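Local atomic coordinates of dihydrolipoyl dehydrogenase (Elizabethkingia anophelis NUHP1, PDB entry 6UZI), a protein that probably catalyses the NAD(+)-dependent oxidation of dihydrolipoyl groups on protein lysines to lipoyl groups, using one FAD bound to each subunit. Residues A[123-128]-A[146-151]; A[259-262]-A[266-269]; A[460-465]-A[470-475]. All blocks are in the same frame, centred on the assembly; numbering follows the deposited sequence.

Contact 1 (A[123-128]-A[146-151]). With FAD (flavin-adenine dinucleotide), chain E.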
# COMPACT_ATOMS: atom_id res chain seq x y z
N GLY A 123 -35.10 -5.35 -16.68
CA GLY A 123 -35.40 -6.76 -16.76
C GLY A 123 -36.39 -7.20 -15.71
O GLY A 123 -36.17 -6.99 -14.52
N SER A 124 -37.50 -7.79 -16.14
CA SER A 124 -38.49 -8.33 -15.22
C SER A 124 -38.80 -9.77 -15.63
O SER A 124 -38.82 -10.09 -16.82
CB SER A 124 -39.79 -7.49 -15.19
OG SER A 124 -40.33 -7.29 -16.49
N PHE A 125 -39.02 -10.62 -14.63
CA PHE A 125 -39.33 -12.02 -14.89
C PHE A 125 -40.75 -12.17 -15.42
O PHE A 125 -41.70 -11.59 -14.87
CB PHE A 125 -39.18 -12.84 -13.61
CG PHE A 125 -37.77 -13.15 -13.23
CD1 PHE A 125 -37.18 -12.52 -12.14
CD2 PHE A 125 -37.02 -14.07 -13.94
CE1 PHE A 125 -35.88 -12.80 -11.78
CE2 PHE A 125 -35.72 -14.36 -13.59
CZ PHE A 125 -35.14 -13.72 -12.51
N GLU A 126 -40.90 -12.93 -16.50
CA GLU A 126 -42.20 -13.44 -16.93
C GLU A 126 -42.45 -14.85 -16.43
O GLU A 126 -43.61 -15.23 -16.22
CB GLU A 126 -42.32 -13.40 -18.45
CG GLU A 126 -42.35 -12.00 -19.04
CD GLU A 126 -43.67 -11.29 -18.81
OE1 GLU A 126 -44.70 -11.98 -18.68
OE2 GLU A 126 -43.68 -10.04 -18.74
N SER A 127 -41.40 -15.64 -16.28
CA SER A 127 -41.45 -16.97 -15.68
C SER A 127 -40.07 -17.27 -15.11
O SER A 127 -39.22 -16.38 -14.98
CB SER A 127 -41.90 -18.01 -16.70
OG SER A 127 -40.83 -18.35 -17.56
N ALA A 128 -39.83 -18.53 -14.77
CA ALA A 128 -38.51 -18.90 -14.28
C ALA A 128 -37.49 -18.94 -15.40
O ALA A 128 -36.29 -19.14 -15.14
CB ALA A 128 -38.55 -20.26 -13.59
N LYS A 146 -31.77 -20.24 -19.78
CA LYS A 146 -31.79 -21.45 -18.97
C LYS A 146 -31.54 -21.14 -17.50
O LYS A 146 -32.24 -21.66 -16.62
CB LYS A 146 -30.75 -22.45 -19.49
N ASN A 147 -30.56 -20.27 -17.22
CA ASN A 147 -30.21 -19.85 -15.87
C ASN A 147 -30.20 -18.34 -15.80
O ASN A 147 -29.91 -17.66 -16.79
CB ASN A 147 -28.82 -20.38 -15.45
CG ASN A 147 -28.76 -21.89 -15.36
OD1 ASN A 147 -28.09 -22.54 -16.17
ND2 ASN A 147 -29.43 -22.46 -14.37
N THR A 148 -30.46 -17.81 -14.60
CA THR A 148 -30.49 -16.36 -14.38
C THR A 148 -29.77 -16.03 -13.09
O THR A 148 -29.98 -16.68 -12.07
CB THR A 148 -31.93 -15.82 -14.30
OG1 THR A 148 -32.68 -16.28 -15.43
CG2 THR A 148 -31.93 -14.31 -14.28
N ILE A 149 -28.93 -14.99 -13.14
CA ILE A 149 -28.22 -14.50 -11.97
C ILE A 149 -28.76 -13.12 -11.64
O ILE A 149 -28.55 -12.17 -12.41
CB ILE A 149 -26.70 -14.46 -12.20
CG1 ILE A 149 -26.19 -15.84 -12.62
CG2 ILE A 149 -25.99 -14.01 -10.94
CD1 ILE A 149 -24.75 -15.82 -13.06
N ILE A 150 -29.44 -13.00 -10.51
CA ILE A 150 -29.97 -11.72 -10.04
C ILE A 150 -28.84 -10.91 -9.42
O ILE A 150 -28.21 -11.35 -8.45
CB ILE A 150 -31.10 -11.92 -9.04
CG1 ILE A 150 -32.27 -12.67 -9.67
CG2 ILE A 150 -31.56 -10.60 -8.49
CD1 ILE A 150 -33.39 -12.94 -8.69
N ALA A 151 -28.59 -9.72 -9.95
CA ALA A 151 -27.52 -8.88 -9.44
C ALA A 151 -27.97 -7.42 -9.42
O ALA A 151 -27.25 -6.52 -9.83
CB ALA A 151 -26.25 -9.05 -10.26
PA FAD E . -25.05 -2.64 -7.86
O1A FAD E . -23.70 -2.07 -8.02
O2A FAD E . -25.74 -1.94 -6.68
O5B FAD E . -25.92 -2.29 -9.15
C5B FAD E . -26.76 -3.32 -9.69
C4B FAD E . -27.31 -2.82 -11.00
O4B FAD E . -28.56 -3.48 -11.28
C3B FAD E . -27.58 -1.31 -11.10
O3B FAD E . -26.74 -0.76 -12.09
C2B FAD E . -29.06 -1.22 -11.53
O2B FAD E . -29.28 -0.20 -12.50
C1B FAD E . -29.31 -2.61 -12.10
N9A FAD E . -30.70 -3.06 -12.05
C8A FAD E . -31.50 -3.15 -10.94
N7A FAD E . -32.69 -3.64 -11.17
C5A FAD E . -32.68 -3.89 -12.54
C6A FAD E . -33.64 -4.43 -13.41
N6A FAD E . -34.84 -4.86 -13.02
N1A FAD E . -33.32 -4.53 -14.72
C2A FAD E . -32.10 -4.13 -15.11
N3A FAD E . -31.11 -3.62 -14.38
C4A FAD E . -31.46 -3.53 -13.09
N1 FAD E . -18.20 -0.79 -1.85
C2 FAD E . -16.90 -1.15 -1.72
O2 FAD E . -16.56 -2.33 -1.72
N3 FAD E . -15.92 -0.18 -1.59
C4 FAD E . -16.13 1.19 -1.58
O4 FAD E . -15.19 1.97 -1.48
C4X FAD E . -17.51 1.56 -1.73
N5 FAD E . -17.81 2.83 -1.77
C5X FAD E . -19.13 3.18 -1.97
C6 FAD E . -19.46 4.53 -2.08
C7 FAD E . -20.76 4.94 -2.35
C7M FAD E . -21.07 6.41 -2.47
C8 FAD E . -21.77 3.97 -2.51
C8M FAD E . -23.18 4.37 -2.86
C9 FAD E . -21.45 2.62 -2.38
C9A FAD E . -20.15 2.22 -2.12
N10 FAD E . -19.79 0.86 -2.05
C10 FAD E . -18.48 0.50 -1.86
C1' FAD E . -20.80 -0.19 -2.21
C2' FAD E . -20.82 -0.77 -3.62
O2' FAD E . -21.33 0.19 -4.55
C3' FAD E . -21.62 -2.06 -3.69
O3' FAD E . -21.29 -2.89 -2.58
C4' FAD E . -21.39 -2.84 -4.98
O4' FAD E . -21.62 -1.95 -6.08
C5' FAD E . -22.24 -4.08 -5.10
O5' FAD E . -22.84 -4.01 -6.40
P FAD E . -23.78 -5.17 -7.07
O1P FAD E . -23.20 -5.85 -8.25
O2P FAD E . -24.33 -6.16 -6.06
O3P FAD E . -24.98 -4.20 -7.50

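Contact 2 (A[259-262]-A[266-269])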
# COMPACT_ATOMS: atom_id res chain seq x y z
N THR A 259 -33.49 18.32 13.89
CA THR A 259 -33.93 18.27 15.28
C THR A 259 -33.86 16.84 15.79
O THR A 259 -34.18 15.90 15.06
CB THR A 259 -35.36 18.82 15.46
OG1 THR A 259 -36.28 18.11 14.62
CG2 THR A 259 -35.41 20.30 15.13
N ALA A 260 -33.41 16.67 17.04
CA ALA A 260 -33.16 15.35 17.59
C ALA A 260 -33.16 15.41 19.12
O ALA A 260 -33.27 16.48 19.72
CB ALA A 260 -31.83 14.78 17.08
N LYS A 261 -33.01 14.24 19.74
CA LYS A 261 -32.85 14.13 21.18
C LYS A 261 -31.62 13.29 21.47
O LYS A 261 -31.35 12.32 20.75
CB LYS A 261 -34.09 13.53 21.86
CG LYS A 261 -35.26 14.50 21.93
CD LYS A 261 -36.40 13.94 22.76
CE LYS A 261 -37.58 14.92 22.85
NZ LYS A 261 -37.27 16.14 23.66
N ASP A 262 -30.88 13.66 22.51
CA ASP A 262 -29.62 13.01 22.84
C ASP A 262 -29.87 11.87 23.82
O ASP A 262 -31.01 11.56 24.18
CB ASP A 262 -28.62 14.04 23.38
CG ASP A 262 -29.06 14.67 24.71
OD1 ASP A 262 -30.10 14.28 25.27
OD2 ASP A 262 -28.35 15.59 25.18
N GLU A 266 -32.41 15.22 26.05
CA GLU A 266 -32.52 16.65 25.80
C GLU A 266 -32.60 16.95 24.31
O GLU A 266 -32.12 16.19 23.46
CB GLU A 266 -31.34 17.39 26.44
CG GLU A 266 -31.46 17.54 27.95
CD GLU A 266 -30.16 18.00 28.60
OE1 GLU A 266 -29.10 17.88 27.95
OE2 GLU A 266 -30.21 18.48 29.75
N ASP A 267 -33.22 18.09 23.99
CA ASP A 267 -33.40 18.51 22.61
C ASP A 267 -32.08 18.97 22.00
O ASP A 267 -31.23 19.56 22.68
CB ASP A 267 -34.42 19.64 22.54
CG ASP A 267 -35.84 19.14 22.71
OD1 ASP A 267 -36.04 17.90 22.73
OD2 ASP A 267 -36.76 19.98 22.84
N VAL A 268 -31.90 18.67 20.72
CA VAL A 268 -30.71 19.04 19.97
C VAL A 268 -31.13 19.66 18.64
O VAL A 268 -32.04 19.16 17.98
CB VAL A 268 -29.81 17.81 19.74
CG1 VAL A 268 -28.59 18.18 18.92
CG2 VAL A 268 -29.42 17.18 21.07
N VAL A 269 -30.45 20.74 18.25
CA VAL A 269 -30.72 21.41 16.98
C VAL A 269 -29.40 21.66 16.26
O VAL A 269 -28.48 22.23 16.85
CB VAL A 269 -31.48 22.74 17.18
CG1 VAL A 269 -31.67 23.45 15.86
CG2 VAL A 269 -32.82 22.51 17.85

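Contact 3 (A[460-465]-A[470-475])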
# COMPACT_ATOMS: atom_id res chain seq x y z
N ILE A 460 2.78 -4.18 10.61
CA ILE A 460 2.17 -5.50 10.72
C ILE A 460 3.15 -6.48 11.35
O ILE A 460 2.82 -7.20 12.29
CB ILE A 460 1.68 -5.99 9.35
CG1 ILE A 460 0.77 -4.96 8.71
CG2 ILE A 460 0.93 -7.29 9.51
CD1 ILE A 460 0.43 -5.28 7.28
N LYS A 461 4.39 -6.49 10.84
CA LYS A 461 5.42 -7.37 11.39
C LYS A 461 5.64 -7.10 12.87
O LYS A 461 5.74 -8.04 13.67
CB LYS A 461 6.72 -7.19 10.61
CG LYS A 461 7.91 -7.94 11.19
CD LYS A 461 9.21 -7.39 10.64
CE LYS A 461 10.41 -8.17 11.15
NZ LYS A 461 10.44 -9.55 10.62
N GLU A 462 5.68 -5.82 13.27
CA GLU A 462 5.91 -5.49 14.67
C GLU A 462 4.73 -5.91 15.54
O GLU A 462 4.92 -6.45 16.63
CB GLU A 462 6.19 -4.00 14.83
CG GLU A 462 7.52 -3.51 14.27
CD GLU A 462 8.74 -4.03 15.03
OE1 GLU A 462 8.67 -4.15 16.27
OE2 GLU A 462 9.80 -4.25 14.40
N ALA A 463 3.50 -5.69 15.06
CA ALA A 463 2.33 -6.13 15.82
C ALA A 463 2.31 -7.64 15.99
O ALA A 463 1.96 -8.15 17.06
CB ALA A 463 1.04 -5.66 15.15
N ALA A 464 2.71 -8.38 14.94
CA ALA A 464 2.77 -9.83 15.05
C ALA A 464 3.80 -10.27 16.08
O ALA A 464 3.58 -11.24 16.82
CB ALA A 464 3.06 -10.44 13.68
N LEU A 465 4.94 -9.57 16.13
CA LEU A 465 5.91 -9.84 17.19
C LEU A 465 5.30 -9.59 18.56
O LEU A 465 5.51 -10.36 19.51
CB LEU A 465 7.15 -8.97 17.00
CG LEU A 465 8.18 -9.39 15.95
CD1 LEU A 465 9.16 -8.25 15.71
CD2 LEU A 465 8.90 -10.63 16.41
N LYS A 470 5.02 -10.69 22.93
CA LYS A 470 5.34 -9.37 23.48
C LYS A 470 6.82 -9.04 23.28
O LYS A 470 7.49 -8.54 24.18
CB LYS A 470 4.98 -9.26 24.97
CG LYS A 470 3.52 -9.42 25.32
CD LYS A 470 3.28 -8.87 26.73
CE LYS A 470 1.85 -9.11 27.20
NZ LYS A 470 0.83 -8.47 26.33
N ARG A 471 7.33 -9.34 22.09
CA ARG A 471 8.76 -9.15 21.82
C ARG A 471 8.97 -8.38 20.54
O ARG A 471 9.86 -8.69 19.74
CB ARG A 471 9.48 -10.49 21.78
CG ARG A 471 8.85 -11.54 20.88
CD ARG A 471 9.74 -12.75 20.81
NE ARG A 471 9.25 -13.74 19.87
CZ ARG A 471 9.73 -13.89 18.64
NH1 ARG A 471 9.24 -14.83 17.85
NH2 ARG A 471 10.71 -13.10 18.20
N ALA A 472 8.18 -7.32 20.34
CA ALA A 472 8.41 -6.39 19.25
C ALA A 472 9.75 -5.69 19.43
O ALA A 472 10.23 -5.51 20.55
CB ALA A 472 7.29 -5.37 19.17
N ILE A 473 10.36 -5.30 18.32
CA ILE A 473 11.69 -4.71 18.35
C ILE A 473 11.65 -3.20 18.48
O ILE A 473 12.41 -2.62 19.26
CB ILE A 473 12.48 -5.14 17.09
CG1 ILE A 473 12.70 -6.66 17.06
CG2 ILE A 473 13.80 -4.40 17.01
CD1 ILE A 473 13.72 -7.18 18.06
N HIS A 474 10.75 -2.53 17.75
CA HIS A 474 10.77 -1.08 17.59
C HIS A 474 9.74 -0.37 18.46
O HIS A 474 9.28 0.73 18.11
CB HIS A 474 10.58 -0.71 16.12
CG HIS A 474 11.70 -1.17 15.24
ND1 HIS A 474 11.75 -2.44 14.70
CD2 HIS A 474 12.82 -0.54 14.83
CE1 HIS A 474 12.85 -2.56 13.98
NE2 HIS A 474 13.52 -1.42 14.04
N MET A 475 9.37 -0.96 19.59
CA MET A 475 8.34 -0.39 20.44
C MET A 475 8.77 -0.41 21.89
O MET A 475 9.50 -1.31 22.30
CB MET A 475 7.04 -1.16 20.29
CG MET A 475 5.83 -0.41 20.71
SD MET A 475 4.43 -1.50 20.58
CE MET A 475 5.06 -3.00 21.31
OXT MET A 475 8.39 0.45 22.68

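Contact 1 (A[123-128]-A[146-151])
The ring of F125 meets two side chains of strand 148-150, T148 and I150. F125 and T148 reach toward each other from opposite directions. The methyl of T148 does most of the touching, with CG2 3.7 Å from F125 CZ. It approaches the ring obliquely. Chi1 of T148 (-51°) puts OG1 beside the backbone N and swings CG2 to the far side, where it meets the ring; T148 OG1 is still 4.0 Å from F125 CE2. I150 takes the edge instead: its CD1 lies near the ring plane, 4.0 Å from F125 CE1. All three residues are buried, and no hydrogen bond crosses between the segments.

The contact joins two sheets of the FAD-binding part of the fold. Strand 148-150 belongs to the parallel five-stranded sheet of the Rossmann-like core, and strand 122-125 is an outer strand of the mixed sheet beside it. I131 and I17, one from each sheet, also touch F125 and T148. L290 and A293 of helix 290-293 pack on the F125 ring as well.

Two residues before F125, the backbone of G123 reads the adenine of FAD. G123 N donates to FAD N1A at 2.8 Å, nearly straight at 171°. FAD N6A returns a bond to G123 O at 2.9 Å. Near the chain corner at K146, N315 ND2 bonds to both A128 O and K146 O.

Contact 2 (A[259-262]-A[266-269])
The carboxylates of D262 and E266 come close at the turn, their planes 28° apart. D262 OD2 is 3.7 Å from E266 OE1, so two like charges sit near each other. D262 OD1 is met on its syn side by the backbone N of E266 at 2.6 Å, with the donor 34° out of the carboxylate plane. D262 CG lies between its backbone N and carbonyl carbon (chi1 65°), which turns the carboxylate toward E266 N. The backbone adds D262 N to E266 O at 3.0 Å.

D267 carries the third carboxylate. It lies alongside K261, both side chains pointing the same way. K261 NZ and D267 OD1 are paired as a salt bridge, but they are modelled too close together, so its geometry is doubtful. T259 and V269, like K261 and D267 a non-hydrogen-bonded pair, share this face; T259 CG2 lies 4.4 Å from V269 CG2. On the other face are A260 and V268, a hydrogen-bonded pair: A260 N to V268 O is 3.0 Å and V268 N to A260 O is 2.8 Å. V268 CG2 also rests 4.0 Å from D262 CB.

Strands 255-261 and 267-272 form an antiparallel beta hairpin, with strand 245-252 on the other side of 255-261 in the three-stranded sheet of the probable NAD-binding region.

Contact 3 (A[460-465]-A[470-475])
E462 takes three hydrogen bonds from the C-terminal tail. H474 ND1 donates to E462 OE2 at 2.7 Å. E462 OE1 accepts from two backbone groups, H474 N at 3.0 Å and I473 N at 2.9 Å. The first is almost straight (177°), the second more bent (134°). The motif is a His-carboxylate hydrogen bond. It ties the tail back onto helix 458-469 of the dimerisation domain.

The two flat groups stand almost perpendicular, 87° apart. E462 OE2 lies near the ring plane of H474, at its edge, while ND1 approaches from above the carboxylate plane. I473 CG2 lies over one face of the ring, offset toward the rim. The I473 bond uses the syn lone pair of OE1; the H474 N bond comes from above the plane. A bend in the E462 chain at chi2 helps bring the carboxylate to the tail. Three donors on two oxygens fix its rotation and would be expected to stabilise its negative charge.

The other nitrogen of the ring, H474 NE2, is hydrogen-bonded to Y24 OH of the second subunit. The H474 side chain also lies about 4 Å from the bound zinc ion, whose ligands in this chain are H453 and E458.

At the helix end, K470 leaves helical geometry with positive phi and the chain turns back. R471 N makes a weak bond to L465 O, 3.3 Å long. Beyond it the packing centres on L465. Its CB is 4.2 Å from A472 CB, and its CD1 is 4.1 Å from I473 CG1. I473 also packs on I28 of the second subunit. The R471 side chain crosses L465 at about a right angle, and L465 CD2 sits over one face of the guanidinium, 3.5 Å from R471 NH2.

How the contacts relate
The three contacts follow one another along the chain and do not touch. Contact 1 and contact 2 have centres about 47 Å apart; the centre of contact 3 lies about 52 Å from that of contact 1 and about 45 Å from that of contact 2. They share no sheet or helix. Contact 1 lies by the FAD adenine, and contact 2 in a separate sheet of the probable NAD-binding region. Contact 3 belongs to the C-terminal end and sits across the chain's centre from contact 1. Its tail meets the second subunit. The three thus sample the FAD-binding, probable NAD-binding and dimerisation parts of the fold.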